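Local coordinates for protein SusD homolog (Bacteroides thetaiotaomicron, PDB 3EHM) that probably binds mucin O-glycans at the bacterial cell surface, as a SusD-family lipoprotein, for their use by this gut symbiont, at residues Q33-P38 with Y96-L101; G49-N54 with Y92-S97; L101-I106 with I127-A132. All coordinates share one frame; numbering follows the deposited sequence.

Interaction 1: Q33-P38 with Y96-L101; sequences QQRVIP and YSQIFL
R35 and Q98 stack flat on each other while R35 CB, V36 and I99 pack beside them, on the buried side, a mixed helix-to-helix contact where the C-terminal turn of helix 23-36 meets the middle of helix 85-110. The backbones come nearest at R35 and I99, whose CA atoms lie 5.8 Å apart, and 213 Å² of surface is buried. The guanidinium of R35 and the amide of Q98 are nearly parallel, their planes 4° apart. Q98 NE2 lies over one guanidinium face, offset toward its rim, 3.5 Å from R35 NH2, while Q98 CG approaches R35 NH1 at 3.6 Å. No hydrogen bond joins the two groups. Each chain bends at its second torsion (chi2 -66° in R35 and -67° in Q98), which brings the flat ends alongside.

The two helices belong to the mainly helical framework of a SusD-like protein, whose family falls in the tetratricopeptide-repeat clan. Nearer the interior, R35 CB meets I99 CB at 3.9 Å. I99 CG1 is anti to the backbone N, and the chain runs on extended to I99 CD1, which reaches V36 CG2 at 4.1 Å. Helix 116-140 covers this apolar side through V128 against V36 and through A132 and W133 against I99. W341 also packs on V36, whereas the R35 side chain touches D51 of helix 47-57.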
loop_
_atom_site.group_PDB
_atom_site.type_symbol
_atom_site.label_atom_id
_atom_site.label_comp_id
_atom_site.label_asym_id
_atom_site.label_seq_id
_atom_site.Cartn_x
_atom_site.Cartn_y
_atom_site.Cartn_z
ATOM N N GLN A 33 -7.817 -2.722 -14.743
ATOM C CA GLN A 33 -8.211 -3.081 -13.388
ATOM C C GLN A 33 -7.337 -4.165 -12.771
ATOM O O GLN A 33 -7.038 -4.127 -11.577
ATOM C CB GLN A 33 -9.674 -3.520 -13.377
ATOM C CG GLN A 33 -10.620 -2.422 -13.823
ATOM C CD GLN A 33 -12.038 -2.911 -13.987
ATOM O OE1 GLN A 33 -12.770 -3.068 -13.012
ATOM N NE2 GLN A 33 -12.431 -3.167 -15.228
ATOM N N GLN A 34 -6.928 -5.132 -13.580
ATOM C CA GLN A 34 -6.089 -6.212 -13.082
ATOM C C GLN A 34 -4.647 -5.761 -12.875
ATOM O O GLN A 34 -3.857 -6.477 -12.269
ATOM C CB GLN A 34 -6.109 -7.382 -14.059
ATOM C CG GLN A 34 -7.487 -7.963 -14.280
ATOM C CD GLN A 34 -7.494 -8.973 -15.399
ATOM O OE1 GLN A 34 -6.936 -10.061 -15.268
ATOM N NE2 GLN A 34 -8.116 -8.613 -16.517
ATOM N N ARG A 35 -4.311 -4.577 -13.383
ATOM C CA ARG A 35 -2.952 -4.045 -13.272
ATOM C C ARG A 35 -2.689 -3.118 -12.085
ATOM O O ARG A 35 -1.542 -2.975 -11.657
ATOM C CB ARG A 35 -2.579 -3.294 -14.554
ATOM C CG ARG A 35 -2.517 -4.160 -15.795
ATOM C CD ARG A 35 -1.395 -5.172 -15.707
ATOM N NE ARG A 35 -1.290 -5.942 -16.941
ATOM C CZ ARG A 35 -0.294 -6.775 -17.218
ATOM N NH1 ARG A 35 0.689 -6.948 -16.345
ATOM N NH2 ARG A 35 -0.284 -7.433 -18.372
ATOM N N VAL A 36 -3.730 -2.468 -11.572
ATOM C CA VAL A 36 -3.561 -1.552 -10.440
ATOM C C VAL A 36 -2.703 -2.231 -9.375
ATOM O O VAL A 36 -1.707 -1.676 -8.912
ATOM C CB VAL A 36 -4.924 -1.151 -9.860
ATOM C CG1 VAL A 36 -4.735 -0.238 -8.651
ATOM C CG2 VAL A 36 -5.741 -0.448 -10.939
ATOM N N ILE A 37 -3.120 -3.432 -8.991
ATOM C CA ILE A 37 -2.401 -4.275 -8.048
ATOM C C ILE A 37 -2.459 -5.601 -8.802
ATOM O O ILE A 37 -3.536 -6.172 -8.968
ATOM C CB ILE A 37 -3.125 -4.400 -6.697
ATOM C CG1 ILE A 37 -3.229 -3.026 -6.027
ATOM C CG2 ILE A 37 -2.353 -5.351 -5.792
ATOM C CD1 ILE A 37 -3.854 -3.062 -4.642
ATOM N N PRO A 38 -1.300 -6.098 -9.266
ATOM C CA PRO A 38 -1.148 -7.342 -10.033
ATOM C C PRO A 38 -1.984 -8.547 -9.637
ATOM O O PRO A 38 -1.839 -9.082 -8.546
ATOM C CB PRO A 38 0.348 -7.644 -9.925
ATOM C CG PRO A 38 0.959 -6.310 -9.719
ATOM C CD PRO A 38 0.012 -5.646 -8.769
ATOM N N TYR A 96 3.929 1.262 -13.342
ATOM C CA TYR A 96 3.565 2.310 -14.296
ATOM C C TYR A 96 3.262 1.936 -15.746
ATOM O O TYR A 96 2.172 2.219 -16.238
ATOM C CB TYR A 96 4.654 3.395 -14.305
ATOM C CG TYR A 96 4.407 4.538 -15.280
ATOM C CD1 TYR A 96 3.632 5.641 -14.917
ATOM C CD2 TYR A 96 4.941 4.507 -16.571
ATOM C CE1 TYR A 96 3.394 6.691 -15.818
ATOM C CE2 TYR A 96 4.705 5.543 -17.479
ATOM C CZ TYR A 96 3.932 6.633 -17.097
ATOM O OH TYR A 96 3.702 7.654 -17.994
ATOM N N SER A 97 4.219 1.315 -16.430
ATOM C CA SER A 97 4.046 1.004 -17.845
ATOM C C SER A 97 3.022 -0.042 -18.273
ATOM O O SER A 97 2.418 0.109 -19.336
ATOM C CB SER A 97 5.408 0.684 -18.481
ATOM O OG SER A 97 5.957 -0.523 -17.985
ATOM N N GLN A 98 2.807 -1.094 -17.485
ATOM C CA GLN A 98 1.829 -2.107 -17.893
ATOM C C GLN A 98 0.433 -1.508 -18.031
ATOM O O GLN A 98 -0.265 -1.767 -19.012
ATOM C CB GLN A 98 1.791 -3.284 -16.905
ATOM C CG GLN A 98 3.003 -4.224 -16.985
ATOM C CD GLN A 98 3.104 -5.018 -18.294
ATOM O OE1 GLN A 98 4.092 -5.720 -18.528
ATOM N NE2 GLN A 98 2.085 -4.918 -19.140
ATOM N N ILE A 99 0.027 -0.692 -17.062
ATOM C CA ILE A 99 -1.294 -0.080 -17.121
ATOM C C ILE A 99 -1.336 1.090 -18.119
ATOM O O ILE A 99 -2.400 1.451 -18.621
ATOM C CB ILE A 99 -1.750 0.381 -15.711
ATOM C CG1 ILE A 99 -3.258 0.637 -15.717
ATOM C CG2 ILE A 99 -0.994 1.631 -15.286
ATOM C CD1 ILE A 99 -3.840 0.881 -14.338
ATOM N N PHE A 100 -0.175 1.670 -18.420
ATOM C CA PHE A 100 -0.103 2.778 -19.377
ATOM C C PHE A 100 -0.627 2.346 -20.742
ATOM O O PHE A 100 -1.356 3.087 -21.399
ATOM C CB PHE A 100 1.339 3.259 -19.561
ATOM C CG PHE A 100 1.486 4.341 -20.602
ATOM C CD1 PHE A 100 1.238 5.672 -20.282
ATOM C CD2 PHE A 100 1.844 4.025 -21.911
ATOM C CE1 PHE A 100 1.340 6.678 -21.250
ATOM C CE2 PHE A 100 1.947 5.022 -22.889
ATOM C CZ PHE A 100 1.695 6.351 -22.553
ATOM N N LEU A 101 -0.238 1.144 -21.160
ATOM C CA LEU A 101 -0.637 0.600 -22.456
ATOM C C LEU A 101 -2.136 0.666 -22.734
ATOM O O LEU A 101 -2.570 1.391 -23.631
ATOM C CB LEU A 101 -0.152 -0.850 -22.601
ATOM C CG LEU A 101 1.269 -1.086 -23.123
ATOM C CD1 LEU A 101 1.360 -0.577 -24.557
ATOM C CD2 LEU A 101 2.285 -0.390 -22.240
#

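Interaction 2: G49-N54 with Y92-S97; sequences GNDLQN and YQNFYS
The packing of helix 47-57 on helix 85-110, within the helical framework of this SusD homologue, rests here on three polar side chains, D51, N54 and N94. N94 projects toward the other helix from a stretch that contains a pi-type turn: Y92 O accepts from both Y96 N and S97 N, at 2.8 and 3.0 Å. The N94 amide then divides its two ends between residues one turn apart. Its ND2 donates to N54 OD1 at 2.9 Å with an N-H...O angle of 160°. The acceptor lies almost in the N94 amide plane, but the donor is tilted 26° from the carbonyl plane of N54, and the two amides are turned 63° against each other.

At the other end of the amide, N94 OD1 sits 3.4 Å from D51 CG and 3.6 Å from D51 CB. This is a contact without a hydrogen bond, the two side chains crossing at about a right angle. The D51 carboxylate finds its polar partner in Y90, whose OH bonds to OD2, and N54 ND2 is bonded to E78 OE2.

N54 thus uses both ends of its amide, accepting from N94 and donating to E78, which fixes its flip. The bond to N54 likewise orients N94, although this places its carbonyl oxygen beside a carboxylate, a proximity that may slightly disfavour negative charge on D51, an effect the Y90 hydrogen bond would tend to counter.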
loop_
_atom_site.group_PDB
_atom_site.type_symbol
_atom_site.label_atom_id
_atom_site.label_comp_id
_atom_site.label_asym_id
_atom_site.label_seq_id
_atom_site.Cartn_x
_atom_site.Cartn_y
_atom_site.Cartn_z
ATOM N N GLY A 49 1.365 -13.503 -9.952
ATOM C CA GLY A 49 1.933 -13.687 -8.625
ATOM C C GLY A 49 3.382 -13.239 -8.559
ATOM O O GLY A 49 3.828 -12.703 -7.541
ATOM N N ASN A 50 4.133 -13.463 -9.634
ATOM C CA ASN A 50 5.521 -13.025 -9.661
ATOM C C ASN A 50 5.500 -11.497 -9.608
ATOM O O ASN A 50 6.325 -10.877 -8.941
ATOM C CB ASN A 50 6.237 -13.479 -10.947
ATOM C CG ASN A 50 6.467 -14.987 -11.006
ATOM O OD1 ASN A 50 6.442 -15.675 -9.987
ATOM N ND2 ASN A 50 6.714 -15.498 -12.210
ATOM N N ASP A 51 4.539 -10.894 -10.306
ATOM C CA ASP A 51 4.431 -9.438 -10.330
ATOM C C ASP A 51 4.108 -8.882 -8.940
ATOM O O ASP A 51 4.706 -7.901 -8.506
ATOM C CB ASP A 51 3.347 -8.995 -11.314
ATOM C CG ASP A 51 3.673 -9.344 -12.759
ATOM O OD1 ASP A 51 2.803 -9.113 -13.623
ATOM O OD2 ASP A 51 4.784 -9.839 -13.041
ATOM N N LEU A 52 3.160 -9.511 -8.249
ATOM C CA LEU A 52 2.763 -9.063 -6.913
ATOM C C LEU A 52 3.921 -9.171 -5.924
ATOM O O LEU A 52 4.006 -8.399 -4.968
ATOM C CB LEU A 52 1.580 -9.886 -6.406
ATOM C CG LEU A 52 0.966 -9.376 -5.100
ATOM C CD1 LEU A 52 0.331 -8.010 -5.347
ATOM C CD2 LEU A 52 -0.071 -10.361 -4.596
ATOM N N GLN A 53 4.806 -10.136 -6.147
ATOM C CA GLN A 53 5.972 -10.296 -5.279
ATOM C C GLN A 53 6.804 -9.024 -5.360
ATOM O O GLN A 53 7.246 -8.473 -4.344
ATOM C CB GLN A 53 6.836 -11.469 -5.745
ATOM C CG GLN A 53 6.547 -12.785 -5.058
ATOM C CD GLN A 53 7.629 -13.814 -5.325
ATOM O OE1 GLN A 53 7.822 -14.745 -4.541
ATOM N NE2 GLN A 53 8.337 -13.657 -6.439
ATOM N N ASN A 54 6.999 -8.568 -6.591
ATOM C CA ASN A 54 7.789 -7.383 -6.898
ATOM C C ASN A 54 7.198 -6.095 -6.331
ATOM O O ASN A 54 7.927 -5.235 -5.836
ATOM C CB ASN A 54 7.932 -7.266 -8.423
ATOM C CG ASN A 54 8.717 -6.040 -8.853
ATOM O OD1 ASN A 54 8.239 -5.235 -9.658
ATOM N ND2 ASN A 54 9.929 -5.896 -8.330
ATOM N N TYR A 92 9.090 -0.835 -12.679
ATOM C CA TYR A 92 8.538 0.251 -13.480
ATOM C C TYR A 92 7.372 -0.293 -14.304
ATOM O O TYR A 92 6.368 0.389 -14.504
ATOM C CB TYR A 92 9.604 0.828 -14.413
ATOM C CG TYR A 92 9.195 2.126 -15.079
ATOM C CD1 TYR A 92 9.193 3.325 -14.370
ATOM C CD2 TYR A 92 8.833 2.157 -16.422
ATOM C CE1 TYR A 92 8.843 4.528 -14.987
ATOM C CE2 TYR A 92 8.481 3.353 -17.051
ATOM C CZ TYR A 92 8.490 4.534 -16.329
ATOM O OH TYR A 92 8.157 5.721 -16.952
ATOM N N GLN A 93 7.503 -1.524 -14.783
ATOM C CA GLN A 93 6.433 -2.126 -15.571
ATOM C C GLN A 93 5.202 -2.383 -14.699
ATOM O O GLN A 93 4.079 -2.035 -15.069
ATOM C CB GLN A 93 6.890 -3.456 -16.185
ATOM C CG GLN A 93 8.117 -3.366 -17.085
ATOM C CD GLN A 93 8.532 -4.724 -17.636
ATOM O OE1 GLN A 93 8.437 -5.745 -16.951
ATOM N NE2 GLN A 93 9.009 -4.737 -18.872
ATOM N N ASN A 94 5.425 -2.994 -13.540
ATOM C CA ASN A 94 4.336 -3.339 -12.633
ATOM C C ASN A 94 3.652 -2.159 -11.954
ATOM O O ASN A 94 2.488 -2.258 -11.565
ATOM C CB ASN A 94 4.830 -4.339 -11.579
ATOM C CG ASN A 94 5.276 -5.656 -12.193
ATOM O OD1 ASN A 94 4.666 -6.148 -13.147
ATOM N ND2 ASN A 94 6.334 -6.238 -11.642
ATOM N N PHE A 95 4.363 -1.045 -11.809
ATOM C CA PHE A 95 3.784 0.133 -11.172
ATOM C C PHE A 95 3.321 1.204 -12.158
ATOM O O PHE A 95 2.412 1.971 -11.847
ATOM C CB PHE A 95 4.788 0.776 -10.201
ATOM C CG PHE A 95 4.884 0.091 -8.863
ATOM C CD1 PHE A 95 6.085 -0.477 -8.441
ATOM C CD2 PHE A 95 3.782 0.037 -8.013
ATOM C CE1 PHE A 95 6.189 -1.087 -7.189
ATOM C CE2 PHE A 95 3.875 -0.571 -6.754
ATOM C CZ PHE A 95 5.083 -1.134 -6.343
ATOM N N TYR A 96 3.929 1.262 -13.342
ATOM C CA TYR A 96 3.565 2.310 -14.296
ATOM C C TYR A 96 3.262 1.936 -15.746
ATOM O O TYR A 96 2.172 2.219 -16.238
ATOM C CB TYR A 96 4.654 3.395 -14.305
ATOM C CG TYR A 96 4.407 4.538 -15.280
ATOM C CD1 TYR A 96 3.632 5.641 -14.917
ATOM C CD2 TYR A 96 4.941 4.507 -16.571
ATOM C CE1 TYR A 96 3.394 6.691 -15.818
ATOM C CE2 TYR A 96 4.705 5.543 -17.479
ATOM C CZ TYR A 96 3.932 6.633 -17.097
ATOM O OH TYR A 96 3.702 7.654 -17.994
ATOM N N SER A 97 4.219 1.315 -16.430
ATOM C CA SER A 97 4.046 1.004 -17.845
ATOM C C SER A 97 3.022 -0.042 -18.273
ATOM O O SER A 97 2.418 0.109 -19.336
ATOM C CB SER A 97 5.408 0.684 -18.481
ATOM O OG SER A 97 5.957 -0.523 -17.985
#

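Interaction 3: L101-I106 with I127-A132; sequences LPWNEI and IVRNIA
R129 lays its side chain over one face of the W103 indole, joining helix 116-140 to helix 85-110 where the CA atoms of W103 and R129 are 7.0 Å apart. Along 127-132, I127 and V128 come first and serve other neighbours, I127 helices 160-178 and 197-215, V128 W200 and V36. R129 follows and carries the contact. Its extended run through the first two torsions puts CD over the five-membered ring, and the bend at chi3 then directs the guanidinium toward the six-membered ring. R129 CD stands only 4° off the normal through the five-membered centroid, a CH-pi contact, and is 3.5 Å from W103 CD2. Farther out, R129 CZ lies over the six-membered ring, 26° off its normal, within cation-pi geometry. R129 NH1 is the nearest atom, 3.2 Å from W103 CZ2, yet the guanidinium and ring planes are inclined by 47°, and the two groups are not stacked flat.

N130 comes next, and its OD1 takes a bond from R129 NH2 at 3.1 Å, lying in the guanidinium plane and approached along a lone pair; the bond from R129 NE is weak. The same oxygen is also bonded by Y145 OH. Beyond it, I131 turns to helix 197-215.

On the tryptophan side, NE1 is engaged by N126 OD1, fixing the rotation of the indole, and Y107 stacks on W103. The buried positive charge of R129 is met by at least the pi face of W103 and the side-chain oxygen OD1 of N130, which together probably offset part of its desolvation.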
loop_
_atom_site.group_PDB
_atom_site.type_symbol
_atom_site.label_atom_id
_atom_site.label_comp_id
_atom_site.label_asym_id
_atom_site.label_seq_id
_atom_site.Cartn_x
_atom_site.Cartn_y
_atom_site.Cartn_z
ATOM N N LEU A 101 -0.238 1.144 -21.160
ATOM C CA LEU A 101 -0.637 0.600 -22.456
ATOM C C LEU A 101 -2.136 0.666 -22.734
ATOM O O LEU A 101 -2.570 1.391 -23.631
ATOM C CB LEU A 101 -0.152 -0.850 -22.601
ATOM C CG LEU A 101 1.269 -1.086 -23.123
ATOM C CD1 LEU A 101 1.360 -0.577 -24.557
ATOM C CD2 LEU A 101 2.285 -0.390 -22.240
ATOM N N PRO A 102 -2.946 -0.096 -21.978
ATOM C CA PRO A 102 -4.387 -0.050 -22.229
ATOM C C PRO A 102 -5.013 1.324 -21.971
ATOM O O PRO A 102 -5.969 1.713 -22.651
ATOM C CB PRO A 102 -4.929 -1.139 -21.303
ATOM C CG PRO A 102 -3.970 -1.118 -20.160
ATOM C CD PRO A 102 -2.635 -0.999 -20.854
ATOM N N TRP A 103 -4.495 2.061 -20.995
ATOM C CA TRP A 103 -5.053 3.382 -20.723
ATOM C C TRP A 103 -4.869 4.292 -21.927
ATOM O O TRP A 103 -5.788 5.010 -22.317
ATOM C CB TRP A 103 -4.387 4.060 -19.522
ATOM C CG TRP A 103 -4.860 5.484 -19.380
ATOM C CD1 TRP A 103 -6.030 5.909 -18.811
ATOM C CD2 TRP A 103 -4.241 6.652 -19.938
ATOM N NE1 TRP A 103 -6.181 7.265 -18.989
ATOM C CE2 TRP A 103 -5.097 7.746 -19.677
ATOM C CE3 TRP A 103 -3.048 6.879 -20.637
ATOM C CZ2 TRP A 103 -4.799 9.049 -20.092
ATOM C CZ3 TRP A 103 -2.750 8.174 -21.049
ATOM C CH2 TRP A 103 -3.626 9.242 -20.774
ATOM N N ASN A 104 -3.671 4.265 -22.501
ATOM C CA ASN A 104 -3.351 5.102 -23.646
ATOM C C ASN A 104 -4.258 4.835 -24.840
ATOM O O ASN A 104 -4.621 5.763 -25.563
ATOM C CB ASN A 104 -1.887 4.912 -24.046
ATOM C CG ASN A 104 -1.427 5.929 -25.075
ATOM O OD1 ASN A 104 -1.623 7.134 -24.907
ATOM N ND2 ASN A 104 -0.801 5.447 -26.141
ATOM N N GLU A 105 -4.624 3.572 -25.050
ATOM C CA GLU A 105 -5.505 3.233 -26.166
ATOM C C GLU A 105 -6.913 3.762 -25.900
ATOM O O GLU A 105 -7.581 4.249 -26.810
ATOM C CB GLU A 105 -5.550 1.720 -26.381
ATOM C CG GLU A 105 -4.183 1.093 -26.572
ATOM C CD GLU A 105 -4.258 -0.346 -27.048
ATOM O OE1 GLU A 105 -5.222 -1.051 -26.676
ATOM O OE2 GLU A 105 -3.342 -0.771 -27.786
ATOM N N ILE A 106 -7.358 3.665 -24.649
ATOM C CA ILE A 106 -8.680 4.154 -24.271
ATOM C C ILE A 106 -8.704 5.666 -24.470
ATOM O O ILE A 106 -9.659 6.220 -25.013
ATOM C CB ILE A 106 -9.000 3.832 -22.787
ATOM C CG1 ILE A 106 -9.186 2.323 -22.615
ATOM C CG2 ILE A 106 -10.258 4.579 -22.336
ATOM C CD1 ILE A 106 -9.514 1.907 -21.191
ATOM N N ILE A 127 -9.571 7.440 -13.278
ATOM C CA ILE A 127 -9.514 7.159 -11.846
ATOM C C ILE A 127 -8.677 5.900 -11.609
ATOM O O ILE A 127 -7.790 5.884 -10.754
ATOM C CB ILE A 127 -10.923 6.947 -11.255
ATOM C CG1 ILE A 127 -11.723 8.251 -11.344
ATOM C CG2 ILE A 127 -10.817 6.468 -9.799
ATOM C CD1 ILE A 127 -13.186 8.104 -10.942
ATOM N N VAL A 128 -8.957 4.848 -12.372
ATOM C CA VAL A 128 -8.205 3.603 -12.240
ATOM C C VAL A 128 -6.724 3.856 -12.525
ATOM O O VAL A 128 -5.854 3.343 -11.827
ATOM C CB VAL A 128 -8.736 2.521 -13.203
ATOM C CG1 VAL A 128 -7.859 1.283 -13.138
ATOM C CG2 VAL A 128 -10.163 2.163 -12.830
ATOM N N ARG A 129 -6.441 4.656 -13.549
ATOM C CA ARG A 129 -5.058 4.968 -13.892
ATOM C C ARG A 129 -4.372 5.699 -12.737
ATOM O O ARG A 129 -3.237 5.384 -12.370
ATOM C CB ARG A 129 -4.997 5.856 -15.135
ATOM C CG ARG A 129 -3.578 6.112 -15.623
ATOM C CD ARG A 129 -3.498 7.324 -16.534
ATOM N NE ARG A 129 -3.661 8.571 -15.788
ATOM C CZ ARG A 129 -3.455 9.778 -16.301
ATOM N NH1 ARG A 129 -3.082 9.907 -17.566
ATOM N NH2 ARG A 129 -3.604 10.857 -15.545
ATOM N N ASN A 130 -5.071 6.672 -12.164
ATOM C CA ASN A 130 -4.517 7.455 -11.070
ATOM C C ASN A 130 -4.302 6.672 -9.780
ATOM O O ASN A 130 -3.374 6.965 -9.035
ATOM C CB ASN A 130 -5.378 8.696 -10.821
ATOM C CG ASN A 130 -5.364 9.651 -12.008
ATOM O OD1 ASN A 130 -4.376 9.726 -12.739
ATOM N ND2 ASN A 130 -6.453 10.385 -12.198
ATOM N N ILE A 131 -5.140 5.677 -9.508
ATOM C CA ILE A 131 -4.943 4.878 -8.301
ATOM C C ILE A 131 -3.640 4.105 -8.487
ATOM O O ILE A 131 -2.851 3.951 -7.557
ATOM C CB ILE A 131 -6.071 3.861 -8.084
ATOM C CG1 ILE A 131 -7.386 4.587 -7.813
ATOM C CG2 ILE A 131 -5.728 2.953 -6.899
ATOM C CD1 ILE A 131 -8.577 3.654 -7.739
ATOM N N ALA A 132 -3.417 3.627 -9.705
ATOM C CA ALA A 132 -2.208 2.872 -10.008
ATOM C C ALA A 132 -0.969 3.767 -9.999
ATOM O O ALA A 132 0.057 3.412 -9.417
ATOM C CB ALA A 132 -2.346 2.189 -11.362
#

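Overall arrangement
Helix 85-110 is common to all three contacts, meeting helix 47-57 in interaction 2, helix 23-36 in interaction 1 and helix 116-140 in interaction 3. Interactions 1 and 2 have centres about 8 Å apart and share Y96 and S97; P38 CB also packs on D51 CB at 3.6 Å, so the loop leaving helix 23-36 packs on helix 47-57. The centres of interactions 1 and 3 are about 7 Å apart, and apolar contacts bridge them: V36 CG2 to V128 CG1 at 3.5 Å and I99 CD1 to A132 CB at 3.6 Å. Interactions 2 and 3, about 15 Å apart between centres, adjoin only through the sequence of the shared helix.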